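Local coordinates for SsDNA-binding protein essential for mitochondrial genome maintenance (Saccharomyces cerevisiae, PDB 6CQK) that binds single-stranded DNA preferentially and cooperatively, takes part in mitochondrial DNA replication and stimulates the PIF1 helicase, at residues A[8-17]-A[27-35]; A[45-54]-A[91-99]. One frame throughout, in Å; residues are numbered along the deposited sequence.

Contact 1: A[8-17]-A[27-35]; sequences IVGRIGSEFT and YLKYSIASQ
Arg11 and Ala33 form an antiparallel hydrogen-bonded pair, Arg11 N to Ala33 O and Ala33 N to Arg11 O both measuring 2.8 Å, and Gly13 N continues the ladder to Ser31 O. A second ladder pairs Thr17 with Lys29; its firmer bond runs from Lys29 N to Thr17 O (2.8 Å), the return bond being weak. Between the two the register slips by two residues, so regular pairing lapses between Gly13 and Thr17. Ser14 bridges that break: its OG accepts from Ser31 N at 3.0 Å and donates to Glu15 O, a position set by chi1 of 74°, which holds OG between the backbone N and the carbonyl carbon. This hairpin of strands 3-20 and 26-34 supplies the first two strands of the OB-fold sheet of the single-strand binding protein family; the 117° between the short strand axes, far from 180°, is consistent with a strongly coiled sheet. On the inner face, Phe16 and Tyr30 lie side by side in an offset edge-to-face pair, planes at 74°, with Phe16 CE1 standing 3.8 Å above the Tyr30 ring, toward its rim. Ile12 CD1 reaches Tyr30 CE2 obliquely at 3.9 Å, while both methyls of Leu28 rest against Phe16 CB. At the far end Ile8 CG2 meets Ile32 CG2 at 3.7 Å. Ser34 OG donates to Val9 O, and Arg11 NH2 forms a salt bridge with Asp2 of the second subunit.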
# COMPACT_ATOMS: atom_id res chain seq x y z
N ILE A 8 -3.41 -6.60 -3.66
CA ILE A 8 -3.46 -8.04 -3.63
C ILE A 8 -2.27 -8.62 -4.34
O ILE A 8 -1.89 -8.17 -5.41
CB ILE A 8 -4.69 -8.49 -4.35
CG1 ILE A 8 -5.93 -8.01 -3.61
CG2 ILE A 8 -4.72 -10.02 -4.46
CD1 ILE A 8 -7.09 -7.81 -4.54
N VAL A 9 -1.66 -9.62 -3.75
CA VAL A 9 -0.82 -10.53 -4.48
C VAL A 9 -1.45 -11.89 -4.52
O VAL A 9 -1.79 -12.48 -3.45
CB VAL A 9 0.57 -10.66 -3.87
CG1 VAL A 9 1.37 -11.75 -4.60
CG2 VAL A 9 1.31 -9.37 -4.06
N GLY A 10 -1.54 -12.40 -5.73
CA GLY A 10 -2.22 -13.64 -5.94
C GLY A 10 -2.19 -14.10 -7.35
O GLY A 10 -1.52 -13.51 -8.20
N ARG A 11 -2.93 -15.17 -7.63
CA ARG A 11 -2.87 -15.77 -8.93
C ARG A 11 -4.17 -15.57 -9.65
O ARG A 11 -5.23 -15.61 -9.04
CB ARG A 11 -2.54 -17.26 -8.83
CG ARG A 11 -1.04 -17.54 -8.99
CD ARG A 11 -0.55 -18.65 -8.17
NE ARG A 11 -0.34 -18.07 -6.85
CZ ARG A 11 0.05 -18.76 -5.79
NH1 ARG A 11 0.30 -20.08 -5.89
NH2 ARG A 11 0.20 -18.14 -4.64
N ILE A 12 -4.08 -15.38 -10.95
CA ILE A 12 -5.29 -15.20 -11.73
C ILE A 12 -6.02 -16.49 -11.88
O ILE A 12 -5.47 -17.40 -12.46
CB ILE A 12 -4.98 -14.52 -13.08
CG1 ILE A 12 -4.60 -13.06 -12.72
CG2 ILE A 12 -6.17 -14.62 -14.01
CD1 ILE A 12 -4.39 -12.14 -13.88
N GLY A 13 -7.23 -16.54 -11.35
CA GLY A 13 -7.99 -17.76 -11.28
C GLY A 13 -9.18 -17.81 -12.20
O GLY A 13 -10.09 -18.57 -11.98
N SER A 14 -9.17 -17.04 -13.27
CA SER A 14 -10.26 -17.10 -14.25
C SER A 14 -9.86 -16.59 -15.64
O SER A 14 -8.77 -15.98 -15.82
CB SER A 14 -11.48 -16.34 -13.74
OG SER A 14 -11.30 -14.93 -13.79
N GLU A 15 -10.73 -16.88 -16.62
CA GLU A 15 -10.67 -16.22 -17.93
C GLU A 15 -10.99 -14.76 -17.73
O GLU A 15 -11.50 -14.33 -16.69
CB GLU A 15 -11.70 -16.79 -18.94
CG GLU A 15 -11.50 -18.17 -19.61
CD GLU A 15 -10.14 -18.81 -19.38
OE1 GLU A 15 -9.13 -18.26 -19.92
OE2 GLU A 15 -10.07 -19.86 -18.66
N PHE A 16 -10.66 -13.97 -18.73
CA PHE A 16 -11.03 -12.57 -18.72
C PHE A 16 -12.38 -12.43 -19.45
O PHE A 16 -12.38 -12.27 -20.64
CB PHE A 16 -9.92 -11.73 -19.40
CG PHE A 16 -8.57 -11.80 -18.72
CD1 PHE A 16 -8.37 -11.19 -17.49
CD2 PHE A 16 -7.50 -12.41 -19.34
CE1 PHE A 16 -7.12 -11.21 -16.88
CE2 PHE A 16 -6.25 -12.41 -18.75
CZ PHE A 16 -6.06 -11.82 -17.52
N THR A 17 -13.51 -12.38 -18.75
CA THR A 17 -14.80 -12.11 -19.42
C THR A 17 -15.10 -10.61 -19.53
O THR A 17 -14.88 -9.85 -18.61
CB THR A 17 -16.03 -12.71 -18.72
OG1 THR A 17 -16.00 -12.41 -17.33
CG2 THR A 17 -16.24 -14.21 -18.96
N TYR A 27 -16.10 -3.13 -19.64
CA TYR A 27 -15.16 -3.57 -18.64
C TYR A 27 -14.87 -5.03 -18.68
O TYR A 27 -15.70 -5.86 -19.12
CB TYR A 27 -15.68 -3.24 -17.30
CG TYR A 27 -16.89 -4.03 -16.82
CD1 TYR A 27 -16.79 -5.19 -16.03
CD2 TYR A 27 -18.18 -3.56 -17.07
CE1 TYR A 27 -17.92 -5.86 -15.53
CE2 TYR A 27 -19.31 -4.20 -16.56
CZ TYR A 27 -19.19 -5.34 -15.80
OH TYR A 27 -20.33 -5.97 -15.39
N LEU A 28 -13.70 -5.32 -18.14
CA LEU A 28 -13.19 -6.67 -18.02
C LEU A 28 -13.36 -7.17 -16.58
O LEU A 28 -13.25 -6.41 -15.63
CB LEU A 28 -11.75 -6.62 -18.43
CG LEU A 28 -11.14 -7.93 -18.85
CD1 LEU A 28 -11.94 -8.58 -19.98
CD2 LEU A 28 -9.69 -7.72 -19.26
N LYS A 29 -13.73 -8.44 -16.44
CA LYS A 29 -13.91 -9.11 -15.11
C LYS A 29 -12.97 -10.29 -15.03
O LYS A 29 -12.76 -10.98 -16.02
CB LYS A 29 -15.36 -9.64 -14.87
CG LYS A 29 -16.28 -8.72 -14.03
CD LYS A 29 -16.27 -9.07 -12.52
CE LYS A 29 -16.83 -7.94 -11.67
NZ LYS A 29 -18.26 -7.64 -11.97
N TYR A 30 -12.34 -10.46 -13.88
CA TYR A 30 -11.56 -11.64 -13.59
C TYR A 30 -11.42 -11.74 -12.08
O TYR A 30 -11.69 -10.78 -11.35
CB TYR A 30 -10.19 -11.63 -14.28
CG TYR A 30 -9.17 -10.65 -13.70
CD1 TYR A 30 -9.12 -9.31 -14.10
CD2 TYR A 30 -8.25 -11.06 -12.76
CE1 TYR A 30 -8.20 -8.44 -13.57
CE2 TYR A 30 -7.33 -10.16 -12.24
CZ TYR A 30 -7.31 -8.85 -12.65
OH TYR A 30 -6.42 -7.95 -12.05
N SER A 31 -11.05 -12.93 -11.63
CA SER A 31 -10.88 -13.17 -10.21
C SER A 31 -9.42 -13.59 -9.90
O SER A 31 -8.75 -14.16 -10.76
CB SER A 31 -11.85 -14.23 -9.73
OG SER A 31 -11.75 -15.37 -10.56
N ILE A 32 -8.94 -13.16 -8.72
CA ILE A 32 -7.63 -13.47 -8.22
C ILE A 32 -7.85 -14.41 -7.03
O ILE A 32 -8.59 -14.07 -6.11
CB ILE A 32 -6.89 -12.18 -7.72
CG1 ILE A 32 -6.67 -11.22 -8.88
CG2 ILE A 32 -5.53 -12.49 -7.09
CD1 ILE A 32 -6.10 -9.90 -8.48
N ALA A 33 -7.18 -15.54 -7.04
CA ALA A 33 -7.12 -16.38 -5.88
C ALA A 33 -5.88 -16.00 -5.12
O ALA A 33 -4.78 -16.09 -5.67
CB ALA A 33 -7.05 -17.83 -6.29
N SER A 34 -6.03 -15.59 -3.86
CA SER A 34 -4.91 -15.17 -3.02
C SER A 34 -5.01 -16.02 -1.81
O SER A 34 -6.01 -16.02 -1.10
CB SER A 34 -5.02 -13.71 -2.63
OG SER A 34 -4.20 -13.36 -1.54
N GLN A 35 -4.01 -16.85 -1.60
CA GLN A 35 -4.00 -17.72 -0.46
C GLN A 35 -2.70 -17.61 0.22
O GLN A 35 -1.77 -18.29 -0.13
CB GLN A 35 -4.17 -19.16 -0.88
CG GLN A 35 -4.24 -20.03 0.32
CD GLN A 35 -4.35 -21.46 -0.01
OE1 GLN A 35 -4.01 -21.86 -1.09
NE2 GLN A 35 -4.80 -22.25 0.91

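Contact 2: A[45-54]-A[91-99]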
# COMPACT_ATOMS: atom_id res chain seq x y z
N TYR A 45 -11.12 -12.76 -5.12
CA TYR A 45 -11.46 -11.33 -5.21
C TYR A 45 -11.76 -11.06 -6.64
O TYR A 45 -10.98 -11.48 -7.51
CB TYR A 45 -10.28 -10.45 -4.78
CG TYR A 45 -9.95 -10.53 -3.31
CD1 TYR A 45 -10.81 -10.01 -2.37
CD2 TYR A 45 -8.74 -11.12 -2.86
CE1 TYR A 45 -10.50 -10.09 -0.98
CE2 TYR A 45 -8.44 -11.22 -1.49
CZ TYR A 45 -9.32 -10.71 -0.55
OH TYR A 45 -9.07 -10.71 0.79
N ASN A 46 -12.92 -10.45 -6.89
CA ASN A 46 -13.33 -10.16 -8.25
C ASN A 46 -12.98 -8.74 -8.59
O ASN A 46 -13.33 -7.80 -7.85
CB ASN A 46 -14.80 -10.34 -8.39
CG ASN A 46 -15.22 -11.74 -8.01
OD1 ASN A 46 -14.77 -12.74 -8.63
ND2 ASN A 46 -16.08 -11.86 -7.01
N ILE A 47 -12.20 -8.64 -9.65
CA ILE A 47 -11.61 -7.40 -10.09
C ILE A 47 -12.37 -6.91 -11.31
O ILE A 47 -12.76 -7.72 -12.15
CB ILE A 47 -10.16 -7.64 -10.58
CG1 ILE A 47 -9.34 -8.34 -9.51
CG2 ILE A 47 -9.51 -6.33 -11.00
CD1 ILE A 47 -9.40 -7.68 -8.14
N THR A 48 -12.57 -5.59 -11.37
CA THR A 48 -13.26 -4.98 -12.47
C THR A 48 -12.22 -4.10 -13.07
O THR A 48 -11.50 -3.44 -12.36
CB THR A 48 -14.45 -4.14 -11.95
OG1 THR A 48 -15.38 -4.98 -11.24
CG2 THR A 48 -15.17 -3.47 -13.07
N VAL A 49 -12.15 -4.07 -14.38
CA VAL A 49 -11.21 -3.22 -15.09
C VAL A 49 -11.86 -2.35 -16.18
O VAL A 49 -12.48 -2.85 -17.14
CB VAL A 49 -10.15 -4.02 -15.80
CG1 VAL A 49 -9.00 -3.10 -16.15
CG2 VAL A 49 -9.65 -5.17 -14.92
N PHE A 50 -11.78 -1.03 -15.97
CA PHE A 50 -12.19 -0.09 -16.98
C PHE A 50 -10.98 0.45 -17.73
O PHE A 50 -11.10 0.65 -18.92
CB PHE A 50 -13.00 1.04 -16.40
CG PHE A 50 -14.28 0.61 -15.81
CD1 PHE A 50 -15.35 0.29 -16.58
CD2 PHE A 50 -14.43 0.52 -14.45
CE1 PHE A 50 -16.56 -0.12 -16.02
CE2 PHE A 50 -15.64 0.11 -13.86
CZ PHE A 50 -16.71 -0.20 -14.66
N ASN A 51 -9.87 0.73 -17.06
CA ASN A 51 -8.73 1.41 -17.71
C ASN A 51 -8.31 0.62 -18.91
O ASN A 51 -7.81 -0.49 -18.81
CB ASN A 51 -7.57 1.60 -16.74
CG ASN A 51 -6.27 2.08 -17.40
OD1 ASN A 51 -5.63 1.38 -18.17
ND2 ASN A 51 -5.88 3.29 -17.08
N GLU A 52 -8.59 1.20 -20.07
CA GLU A 52 -8.50 0.45 -21.31
C GLU A 52 -7.07 -0.03 -21.60
O GLU A 52 -6.90 -1.17 -22.06
CB GLU A 52 -9.05 1.26 -22.48
CG GLU A 52 -9.54 0.39 -23.62
CD GLU A 52 -9.77 1.24 -24.81
OE1 GLU A 52 -10.90 1.72 -25.00
OE2 GLU A 52 -8.79 1.45 -25.51
N PRO A 53 -6.06 0.82 -21.32
CA PRO A 53 -4.70 0.31 -21.52
C PRO A 53 -4.44 -0.97 -20.71
O PRO A 53 -3.82 -1.90 -21.24
CB PRO A 53 -3.81 1.47 -21.03
CG PRO A 53 -4.65 2.70 -21.13
CD PRO A 53 -6.10 2.29 -21.16
N GLN A 54 -4.93 -1.02 -19.48
CA GLN A 54 -4.78 -2.20 -18.66
C GLN A 54 -5.64 -3.35 -19.17
O GLN A 54 -5.22 -4.50 -19.15
CB GLN A 54 -5.11 -1.89 -17.20
CG GLN A 54 -4.03 -1.06 -16.56
CD GLN A 54 -4.40 -0.54 -15.19
OE1 GLN A 54 -5.03 -1.23 -14.42
NE2 GLN A 54 -3.95 0.65 -14.86
N SER A 91 -16.84 -4.14 -4.52
CA SER A 91 -16.39 -3.82 -5.84
C SER A 91 -14.95 -3.43 -5.73
O SER A 91 -14.60 -2.64 -4.86
CB SER A 91 -17.13 -2.64 -6.37
OG SER A 91 -16.43 -2.13 -7.48
N LEU A 92 -14.15 -3.93 -6.66
CA LEU A 92 -12.70 -3.73 -6.67
C LEU A 92 -12.33 -3.38 -8.07
O LEU A 92 -12.36 -4.24 -8.96
CB LEU A 92 -11.97 -4.97 -6.32
CG LEU A 92 -11.95 -5.38 -4.86
CD1 LEU A 92 -11.31 -6.74 -4.77
CD2 LEU A 92 -11.20 -4.41 -3.98
N VAL A 93 -12.07 -2.08 -8.29
CA VAL A 93 -11.84 -1.58 -9.62
C VAL A 93 -10.39 -1.35 -9.77
O VAL A 93 -9.78 -0.64 -8.96
CB VAL A 93 -12.61 -0.29 -9.86
CG1 VAL A 93 -12.20 0.29 -11.19
CG2 VAL A 93 -14.09 -0.61 -9.85
N GLN A 94 -9.80 -2.02 -10.76
CA GLN A 94 -8.34 -2.08 -10.90
C GLN A 94 -7.73 -0.72 -11.20
O GLN A 94 -8.25 -0.01 -12.01
CB GLN A 94 -7.98 -3.08 -11.99
CG GLN A 94 -6.50 -3.23 -12.21
CD GLN A 94 -6.13 -4.35 -13.16
OE1 GLN A 94 -6.66 -5.45 -13.07
NE2 GLN A 94 -5.24 -4.06 -14.08
N LYS A 95 -6.66 -0.34 -10.51
CA LYS A 95 -5.89 0.89 -10.76
C LYS A 95 -4.51 0.63 -11.32
O LYS A 95 -3.94 1.44 -12.01
CB LYS A 95 -5.86 1.71 -9.47
CG LYS A 95 -7.18 2.37 -9.11
CD LYS A 95 -7.90 2.83 -10.41
CE LYS A 95 -9.36 3.25 -10.30
NZ LYS A 95 -10.16 3.07 -11.55
N ASP A 96 -3.99 -0.55 -11.11
CA ASP A 96 -2.67 -0.85 -11.56
C ASP A 96 -2.42 -2.31 -11.52
O ASP A 96 -3.07 -2.97 -10.73
CB ASP A 96 -1.70 -0.16 -10.65
CG ASP A 96 -0.85 0.69 -11.38
OD1 ASP A 96 -0.02 0.17 -12.17
OD2 ASP A 96 -1.16 1.88 -11.28
N ILE A 97 -1.56 -2.82 -12.39
CA ILE A 97 -1.19 -4.20 -12.30
C ILE A 97 0.26 -4.38 -12.58
O ILE A 97 0.80 -3.73 -13.44
CB ILE A 97 -2.07 -5.12 -13.17
CG1 ILE A 97 -1.56 -6.58 -13.08
CG2 ILE A 97 -2.15 -4.69 -14.60
CD1 ILE A 97 -2.62 -7.59 -13.41
N ASN A 98 0.90 -5.26 -11.80
CA ASN A 98 2.26 -5.74 -11.99
C ASN A 98 2.22 -7.25 -12.30
O ASN A 98 1.62 -8.03 -11.56
CB ASN A 98 3.01 -5.48 -10.70
CG ASN A 98 4.39 -5.04 -10.94
OD1 ASN A 98 5.22 -5.86 -11.26
ND2 ASN A 98 4.69 -3.75 -10.74
N LEU A 99 2.77 -7.66 -13.42
CA LEU A 99 2.90 -9.05 -13.73
C LEU A 99 4.17 -9.47 -13.05
O LEU A 99 5.21 -8.92 -13.35
CB LEU A 99 2.99 -9.27 -15.21
CG LEU A 99 3.10 -10.74 -15.51
CD1 LEU A 99 1.81 -11.49 -15.15
CD2 LEU A 99 3.47 -10.94 -16.96
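Gln94 N donates to Thr48 O at 2.7 Å, nearly straight (171°), and Gln94 NE2 donates to Gln54 OE1 at 2.9 Å. The amide OE1 of Gln94 is hydrogen-bonded to Tyr30 OH and lies against Ile47 CG2 and Val49 CG2. With CG anti to the backbone N (chi1 -180°) and the chain extended beyond it, the Gln94 amide reaches the Gln54 amide almost coplanar, the planes 17° apart. Gln54 NE2 then donates to Lys95 O at 3.0 Å, from well above that carbonyl's plane. An alanine in place of Gln54 would probably leave Gln94 NE2 and Lys95 O without these mates and the Gln94 amide less fixed in its rotation. Asn51, the N-cap of helix 52-59, accepts from Gln54 N through OD1. Strands 43-49 and 89-99 form the parallel pairing of the OB fold, with Thr48 N bonded to Leu92 O at 2.8 Å. Leu92 CD1 touches both Tyr45 CB (3.9 Å) and Ile47 CD1 (4.0 Å), and Val93 CG1 meets the Phe50 ring at its edge. Bonds from Tyr30 OH through Gln94 and Gln54 to Lys95 O, in the bulge, thus give the buried Gln94 amide partners at both oxygen and nitrogen, probably fixing its flip.

The centres of both contacts lie about 5 Å from the centre of the chain, and both contacts are partly buried, with apolar side chains inward and exposed residues at their margins. They belong to one sheet: strand 26-34 of contact 1 neighbours strand 43-49 of contact 2, joined by the backbone hydrogen bond from Ile47 N to Tyr30 O. A second join is Tyr30 OH to Gln94 OE1, at 2.7 Å, where the aromatic pair of contact 1 meets the amide network of contact 2. Contact 1 is an antiparallel hairpin closed by local chain reversal; contact 2 is a parallel pairing of strands distant in sequence. Helix 52-59 serves both, contributing Gln54 to contact 2 and Leu58 to the packing of Phe16 and Tyr30.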